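Local structure of RagB/SusD family nutrient uptake outer membrane protein (Bacteroides thetaiotaomicron, 7KV2) at residues 308-311 with 316-319; 414-419 with 423-428; 471-476 with 487-492. The protein probably binds beta-glucans at the outer membrane of a human gut bacterium, as a surface glycan-binding member of the SusD family. All blocks are in the same frame, centred on the assembly; numbering follows the deposited sequence.

Three short-range pairings illustrate how chemistry follows place in a largely helical fold. Contact 1 is a surface contact within one loop, between helices 299-303 and 326-331, and it is the most polar: an amide meets a carboxylate, a guanidinium and a backbone N-H. Contacts 2 and 3 are partly buried and rest on apolar touches, the former between consecutive helices 405-417 and 425-435, the latter between the short helix 473-476 and the loop that follows it. These two come within about 7 Å at their nearest atoms, whereas contacts 1 and 2 lie on opposite sides of the chain's centre, 43 Å apart between centres.

Contact 1 of 3, residues 308-311 with 316-319; sequences WPNG and DRGW
The amide of N310 lies between two other flat groups, the carboxylate of D316 over one of its faces and the guanidinium of R317 on the other side, shifted toward the ND2 end. The carboxylate is stacked on the amide with their planes 26° apart, although the two side chains cross at about a right angle, and D316 CG is 3.8 Å from N310 CG. On the R317 side the planes are more nearly aligned, 13° apart, and N310 ND2 sits above the guanidinium face, 3.4 Å from R317 NH1. Both are donors, so this is a near-parallel contact and not a hydrogen bond.

What fixes the amide is its other end. N310 OD1 accepts from the backbone N of R317 at 2.8 Å, with the donor tilted modestly, 16°, from the carbonyl plane. D316 OD1 is held by T382 in turn.

Beneath this polar layer W308 supplies the buried part. Its CB packs on R317 CB at 3.9 Å, while CG, anti to the backbone N, carries the indole back under D316, where W308 CD1 comes 4.0 Å from D316 C. The indole NE1 is bonded to T312 O, and W344 meets the ring edge-to-face. The N310 bond ties together a turn within the long irregular surface loop between helices 299-303 and 326-331 of this SusD-family fold, with a tryptophan as anchor.

Contact 2 of 3, residues 414-419 with 423-428; sequences ELITRG and GDAKKY
I416 drives both of its branches into the turn that opens the next helix. Its CG1 lies beside the backbone N (chi1 -63°), and the extended chain beyond it carries CD1 against the G423 backbone, 3.6 Å from G423 CA, while CG2 reaches G423 O at 3.5 Å. Packing here is so close that a side chain at G423 would hit CD1. The same methyl also touches the ring of Y428, 4.1 Å from CE2, and CG2 meets A425 CB at 4.0 Å. An alanine at I416 is likely to open a gap between the two helices, leaving G423 and the Y428 ring without the methyl groups that fill it.

Away from this wedge the contact thins. T417 offers A425 CB little more than OG1, at 3.9 Å, an oxygen already bonded to P444 O. The exposed D424 turns from the first helix and caps its own: OD1 accepts from K427 N at 3.0 Å. Internal to 414-419 and no part of the contact, R418 grips E414 side-on, NE and NH2 both giving to OE2 at the edge of the guanidinium and in its plane; R469 makes a second salt bridge to OE2. A Schellman motif with G419 as its C-prime residue ends one helix and D424 N-caps the next, a hairpin of two consecutive helices consistent with the tetratricopeptide-repeat-like architecture of SusD proteins.

Contact 3 of 3, residues 471-476 with 487-492; sequences GKAASV and NSWSSS
With chi1 at -169° the W489 side chain swings away from its own amide nitrogen, and chi2 of 92° turns the indole so that one face meets A473. The alanine methyl lies over the six-membered ring in a CH-pi contact, its CB 3.7 Å from the ring centroid and 19° off the normal. It is displaced toward the rim, so that A473 CB is 3.6 Å from W489 CE3.

One residue on, the helix reaches the same part of the indole by another route: A474 N comes obliquely to W489 CE3 at 3.6 Å, and A474 CB stands 4.0 Å from W489 O. The small methyls let the helix backbone approach this closely, and the W489 stem in turn rests near A473 O, with CB 3.7 Å away. The side-chain contacts are apolar, with backbone atoms packing against them; the indole N-H is satisfied by the hydroxyl of Y464.

The tryptophan is held from further directions, since F100 meets it edge-to-face and I468 of helix 463-469 touches its side chain. A backbone hydrogen bond to L477 pins W489 just beyond the short helix 473-476, while A473 also packs on L467, so the loop before helix 500-505 is clamped against the junction of helices 463-469 and 473-476.

Contact 1 of 3, residues 308-311 with 316-319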
loop_
_atom_site.group_PDB
_atom_site.type_symbol
_atom_site.label_atom_id
_atom_site.label_comp_id
_atom_site.label_asym_id
_atom_site.label_seq_id
_atom_site.Cartn_x
_atom_site.Cartn_y
_atom_site.Cartn_z
ATOM N N TRP A 308 1.264 -25.581 2.907
ATOM C CA TRP A 308 2.436 -25.579 3.826
ATOM C C TRP A 308 2.075 -26.365 5.083
ATOM O O TRP A 308 0.966 -26.246 5.600
ATOM C CB TRP A 308 2.828 -24.140 4.167
ATOM C CG TRP A 308 4.004 -24.051 5.083
ATOM C CD1 TRP A 308 3.969 -23.848 6.427
ATOM C CD2 TRP A 308 5.385 -24.184 4.722
ATOM N NE1 TRP A 308 5.248 -23.784 6.915
ATOM C CE2 TRP A 308 6.137 -24.015 5.909
ATOM C CE3 TRP A 308 6.073 -24.343 3.519
ATOM C CZ2 TRP A 308 7.528 -24.081 5.915
ATOM C CZ3 TRP A 308 7.448 -24.390 3.527
ATOM C CH2 TRP A 308 8.163 -24.297 4.721
ATOM N N PRO A 309 2.999 -27.190 5.620
ATOM C CA PRO A 309 2.784 -27.773 6.949
ATOM C C PRO A 309 2.848 -26.706 8.072
ATOM O O PRO A 309 3.925 -26.386 8.543
ATOM C CB PRO A 309 3.902 -28.817 6.997
ATOM C CG PRO A 309 5.009 -28.245 6.126
ATOM C CD PRO A 309 4.258 -27.602 4.976
ATOM N N ASN A 310 1.678 -26.219 8.464
ATOM C CA ASN A 310 1.439 -25.210 9.527
ATOM C C ASN A 310 2.378 -25.462 10.727
ATOM O O ASN A 310 2.410 -26.595 11.283
ATOM C CB ASN A 310 -0.027 -25.195 9.941
ATOM C CG ASN A 310 -0.892 -24.350 9.045
ATOM O OD1 ASN A 310 -0.413 -23.819 8.040
ATOM N ND2 ASN A 310 -2.157 -24.235 9.409
ATOM N N GLY A 311 3.110 -24.427 11.107
ATOM C CA GLY A 311 4.010 -24.419 12.277
ATOM C C GLY A 311 5.442 -24.713 11.918
ATOM O O GLY A 311 6.331 -24.320 12.721
ATOM N N ASP A 316 2.730 -20.448 8.446
ATOM C CA ASP A 316 1.445 -21.110 8.119
ATOM C C ASP A 316 1.192 -21.019 6.606
ATOM O O ASP A 316 1.924 -20.279 5.867
ATOM C CB ASP A 316 0.312 -20.517 8.935
ATOM C CG ASP A 316 0.183 -20.995 10.384
ATOM O OD1 ASP A 316 1.021 -21.818 10.848
ATOM O OD2 ASP A 316 -0.745 -20.503 11.053
ATOM N N ARG A 317 0.192 -21.781 6.172
ATOM C CA ARG A 317 -0.169 -21.962 4.756
ATOM C C ARG A 317 -0.993 -20.787 4.236
ATOM O O ARG A 317 -1.628 -20.057 4.977
ATOM C CB ARG A 317 -0.957 -23.271 4.597
ATOM C CG ARG A 317 -2.323 -23.261 5.271
ATOM C CD ARG A 317 -2.787 -24.678 5.510
ATOM N NE ARG A 317 -4.163 -24.632 5.929
ATOM C CZ ARG A 317 -4.698 -25.426 6.841
ATOM N NH1 ARG A 317 -3.958 -26.332 7.452
ATOM N NH2 ARG A 317 -5.994 -25.309 7.116
ATOM N N GLY A 318 -1.087 -20.721 2.919
ATOM C CA GLY A 318 -1.928 -19.757 2.219
ATOM C C GLY A 318 -2.348 -20.312 0.886
ATOM O O GLY A 318 -2.403 -21.554 0.780
ATOM N N TRP A 319 -2.601 -19.438 -0.092
ATOM C CA TRP A 319 -3.119 -19.848 -1.422
ATOM C C TRP A 319 -2.085 -19.750 -2.551
ATOM O O TRP A 319 -2.469 -19.991 -3.698
ATOM C CB TRP A 319 -4.359 -19.013 -1.714
ATOM C CG TRP A 319 -5.495 -19.270 -0.782
ATOM C CD1 TRP A 319 -5.722 -20.358 0.004
ATOM C CD2 TRP A 319 -6.648 -18.430 -0.636
ATOM N NE1 TRP A 319 -6.919 -20.213 0.660
ATOM C CE2 TRP A 319 -7.509 -19.050 0.283
ATOM C CE3 TRP A 319 -7.005 -17.202 -1.183
ATOM C CZ2 TRP A 319 -8.699 -18.461 0.699
ATOM C CZ3 TRP A 319 -8.188 -16.618 -0.780
ATOM C CH2 TRP A 319 -9.018 -17.249 0.148
#

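Contact 2 of 3, residues 414-419 with 423-428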
loop_
_atom_site.group_PDB
_atom_site.type_symbol
_atom_site.label_atom_id
_atom_site.label_comp_id
_atom_site.label_asym_id
_atom_site.label_seq_id
_atom_site.Cartn_x
_atom_site.Cartn_y
_atom_site.Cartn_z
ATOM N N GLU A 414 15.702 12.418 -3.009
ATOM C CA GLU A 414 15.326 12.560 -4.437
ATOM C C GLU A 414 14.989 14.027 -4.729
ATOM O O GLU A 414 15.430 14.532 -5.765
ATOM C CB GLU A 414 14.124 11.692 -4.794
ATOM C CG GLU A 414 13.767 11.765 -6.242
ATOM C CD GLU A 414 12.670 10.834 -6.698
ATOM O OE1 GLU A 414 12.391 9.839 -5.964
ATOM O OE2 GLU A 414 12.131 11.074 -7.818
ATOM N N LEU A 415 14.189 14.660 -3.872
ATOM C CA LEU A 415 13.736 16.063 -4.080
ATOM C C LEU A 415 14.962 16.997 -4.073
ATOM O O LEU A 415 15.029 17.882 -4.960
ATOM C CB LEU A 415 12.696 16.446 -3.020
ATOM C CG LEU A 415 11.345 15.757 -3.188
ATOM C CD1 LEU A 415 10.425 15.998 -2.001
ATOM C CD2 LEU A 415 10.690 16.187 -4.474
ATOM N N ILE A 416 15.901 16.790 -3.160
ATOM C CA ILE A 416 17.172 17.577 -3.108
ATOM C C ILE A 416 17.901 17.362 -4.441
ATOM O O ILE A 416 18.267 18.365 -5.112
ATOM C CB ILE A 416 18.049 17.235 -1.887
ATOM C CG1 ILE A 416 17.354 17.589 -0.567
ATOM C CG2 ILE A 416 19.430 17.891 -1.991
ATOM C CD1 ILE A 416 17.928 16.879 0.625
ATOM N N THR A 417 18.054 16.107 -4.861
ATOM C CA THR A 417 18.802 15.789 -6.089
ATOM C C THR A 417 18.106 16.407 -7.297
ATOM O O THR A 417 18.823 16.708 -8.265
ATOM C CB THR A 417 19.024 14.289 -6.232
ATOM O OG1 THR A 417 19.935 13.982 -5.179
ATOM C CG2 THR A 417 19.590 13.914 -7.584
ATOM N N ARG A 418 16.786 16.576 -7.271
ATOM C CA ARG A 418 16.014 17.127 -8.416
ATOM C C ARG A 418 16.048 18.668 -8.366
ATOM O O ARG A 418 15.354 19.276 -9.178
ATOM C CB ARG A 418 14.553 16.671 -8.426
ATOM C CG ARG A 418 14.346 15.205 -8.764
ATOM C CD ARG A 418 12.887 14.857 -8.993
ATOM N NE ARG A 418 12.754 13.441 -9.287
ATOM C CZ ARG A 418 13.013 12.859 -10.445
ATOM N NH1 ARG A 418 13.439 13.550 -11.495
ATOM N NH2 ARG A 418 12.864 11.556 -10.551
ATOM N N GLY A 419 16.806 19.263 -7.449
ATOM C CA GLY A 419 16.995 20.722 -7.364
ATOM C C GLY A 419 15.875 21.411 -6.605
ATOM O O GLY A 419 15.694 22.605 -6.815
ATOM N N GLY A 423 20.313 20.329 0.967
ATOM C CA GLY A 423 20.123 19.390 2.085
ATOM C C GLY A 423 21.035 18.213 1.882
ATOM O O GLY A 423 21.602 18.140 0.777
ATOM N N ASP A 424 21.236 17.372 2.901
ATOM C CA ASP A 424 22.217 16.278 2.772
ATOM C C ASP A 424 21.518 15.049 2.169
ATOM O O ASP A 424 21.230 14.074 2.924
ATOM C CB ASP A 424 22.948 16.023 4.088
ATOM C CG ASP A 424 24.298 15.342 3.874
ATOM O OD1 ASP A 424 24.525 14.747 2.789
ATOM O OD2 ASP A 424 25.128 15.410 4.803
ATOM N N ALA A 425 21.347 15.053 0.842
ATOM C CA ALA A 425 20.770 13.906 0.101
ATOM C C ALA A 425 21.640 12.681 0.334
ATOM O O ALA A 425 21.081 11.561 0.423
ATOM C CB ALA A 425 20.660 14.183 -1.361
ATOM N N LYS A 426 22.964 12.856 0.373
ATOM C CA LYS A 426 23.863 11.708 0.534
ATOM C C LYS A 426 23.630 11.096 1.916
ATOM O O LYS A 426 23.576 9.843 2.019
ATOM C CB LYS A 426 25.321 12.093 0.326
ATOM C CG LYS A 426 26.239 10.886 0.405
ATOM C CD LYS A 426 27.615 11.121 -0.142
ATOM C CE LYS A 426 28.501 9.916 0.074
ATOM N NZ LYS A 426 29.797 10.106 -0.608
ATOM N N LYS A 427 23.517 11.927 2.950
ATOM C CA LYS A 427 23.324 11.403 4.323
ATOM C C LYS A 427 21.989 10.634 4.372
ATOM O O LYS A 427 21.979 9.528 4.874
ATOM C CB LYS A 427 23.301 12.521 5.359
ATOM C CG LYS A 427 22.995 12.071 6.778
ATOM C CD LYS A 427 23.320 13.150 7.775
ATOM C CE LYS A 427 22.369 13.199 8.945
ATOM N NZ LYS A 427 22.722 14.301 9.881
ATOM N N TYR A 428 20.945 11.217 3.820
ATOM C CA TYR A 428 19.579 10.668 3.891
ATOM C C TYR A 428 19.554 9.311 3.198
ATOM O O TYR A 428 19.053 8.381 3.814
ATOM C CB TYR A 428 18.583 11.648 3.309
ATOM C CG TYR A 428 18.403 12.885 4.147
ATOM C CD1 TYR A 428 18.777 12.931 5.474
ATOM C CD2 TYR A 428 17.790 13.992 3.614
ATOM C CE1 TYR A 428 18.577 14.077 6.241
ATOM C CE2 TYR A 428 17.601 15.142 4.363
ATOM C CZ TYR A 428 17.977 15.179 5.683
ATOM O OH TYR A 428 17.734 16.313 6.402
#

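Contact 3 of 3, residues 471-476 with 487-492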
loop_
_atom_site.group_PDB
_atom_site.type_symbol
_atom_site.label_atom_id
_atom_site.label_comp_id
_atom_site.label_asym_id
_atom_site.label_seq_id
_atom_site.Cartn_x
_atom_site.Cartn_y
_atom_site.Cartn_z
ATOM N N GLY A 471 9.875 7.546 -15.553
ATOM C CA GLY A 471 10.008 7.220 -16.985
ATOM C C GLY A 471 10.735 5.909 -17.234
ATOM O O GLY A 471 11.262 5.689 -18.353
ATOM N N LYS A 472 10.785 5.017 -16.253
ATOM C CA LYS A 472 11.610 3.792 -16.392
ATOM C C LYS A 472 10.746 2.608 -16.800
ATOM O O LYS A 472 11.311 1.602 -17.166
ATOM C CB LYS A 472 12.345 3.514 -15.084
ATOM C CG LYS A 472 13.476 4.474 -14.763
ATOM C CD LYS A 472 14.152 4.099 -13.440
ATOM C CE LYS A 472 15.184 5.116 -13.011
ATOM N NZ LYS A 472 16.219 5.267 -14.060
ATOM N N ALA A 473 9.420 2.710 -16.703
ATOM C CA ALA A 473 8.494 1.569 -16.844
ATOM C C ALA A 473 8.644 0.920 -18.224
ATOM O O ALA A 473 8.597 -0.314 -18.297
ATOM C CB ALA A 473 7.070 2.007 -16.613
ATOM N N ALA A 474 8.701 1.721 -19.299
ATOM C CA ALA A 474 8.845 1.212 -20.695
ATOM C C ALA A 474 10.111 0.369 -20.835
ATOM O O ALA A 474 10.064 -0.626 -21.558
ATOM C CB ALA A 474 8.892 2.340 -21.713
ATOM N N SER A 475 11.226 0.758 -20.238
ATOM C CA SER A 475 12.476 -0.012 -20.433
ATOM C C SER A 475 12.601 -1.177 -19.430
ATOM O O SER A 475 13.299 -2.158 -19.755
ATOM C CB SER A 475 13.645 0.916 -20.432
ATOM O OG SER A 475 13.743 1.574 -19.196
ATOM N N VAL A 476 11.942 -1.122 -18.257
ATOM C CA VAL A 476 12.114 -2.173 -17.212
ATOM C C VAL A 476 11.068 -3.273 -17.390
ATOM O O VAL A 476 11.437 -4.469 -17.298
ATOM C CB VAL A 476 12.069 -1.545 -15.811
ATOM C CG1 VAL A 476 12.034 -2.597 -14.715
ATOM C CG2 VAL A 476 13.242 -0.599 -15.622
ATOM N N ASN A 487 4.065 -9.014 -22.835
ATOM C CA ASN A 487 3.894 -7.636 -23.354
ATOM C C ASN A 487 4.903 -6.707 -22.709
ATOM O O ASN A 487 5.418 -7.020 -21.627
ATOM C CB ASN A 487 2.454 -7.140 -23.179
ATOM C CG ASN A 487 1.485 -7.981 -23.972
ATOM O OD1 ASN A 487 1.714 -8.230 -25.150
ATOM N ND2 ASN A 487 0.442 -8.484 -23.337
ATOM N N SER A 488 5.201 -5.596 -23.379
ATOM C CA SER A 488 5.990 -4.475 -22.826
ATOM C C SER A 488 5.045 -3.399 -22.318
ATOM O O SER A 488 4.039 -3.143 -22.975
ATOM C CB SER A 488 6.946 -3.909 -23.825
ATOM O OG SER A 488 8.003 -4.809 -24.030
ATOM N N TRP A 489 5.371 -2.755 -21.206
ATOM C CA TRP A 489 4.611 -1.569 -20.751
ATOM C C TRP A 489 4.755 -0.441 -21.784
ATOM O O TRP A 489 5.854 -0.251 -22.274
ATOM C CB TRP A 489 5.125 -1.115 -19.379
ATOM C CG TRP A 489 4.262 -0.103 -18.710
ATOM C CD1 TRP A 489 3.247 -0.360 -17.831
ATOM C CD2 TRP A 489 4.329 1.328 -18.850
ATOM N NE1 TRP A 489 2.691 0.812 -17.406
ATOM C CE2 TRP A 489 3.327 1.862 -18.012
ATOM C CE3 TRP A 489 5.125 2.209 -19.590
ATOM C CZ2 TRP A 489 3.079 3.232 -17.911
ATOM C CZ3 TRP A 489 4.897 3.566 -19.473
ATOM C CH2 TRP A 489 3.889 4.068 -18.647
ATOM N N SER A 490 3.700 0.337 -22.002
ATOM C CA SER A 490 3.746 1.585 -22.807
ATOM C C SER A 490 2.821 2.590 -22.152
ATOM O O SER A 490 1.977 2.175 -21.341
ATOM C CB SER A 490 3.335 1.304 -24.250
ATOM O OG SER A 490 1.983 0.866 -24.304
ATOM N N SER A 491 2.890 3.853 -22.559
ATOM C CA SER A 491 2.198 4.946 -21.852
ATOM C C SER A 491 0.688 4.696 -21.802
ATOM O O SER A 491 0.112 5.127 -20.810
ATOM C CB SER A 491 2.576 6.303 -22.413
ATOM O OG SER A 491 2.572 6.265 -23.820
ATOM N N SER A 492 0.083 3.970 -22.766
ATOM C CA SER A 492 -1.365 3.651 -22.764
ATOM C C SER A 492 -1.722 2.804 -21.531
ATOM O O SER A 492 -2.927 2.744 -21.172
ATOM C CB SER A 492 -1.842 3.001 -24.055
ATOM O OG SER A 492 -1.593 1.598 -24.112
#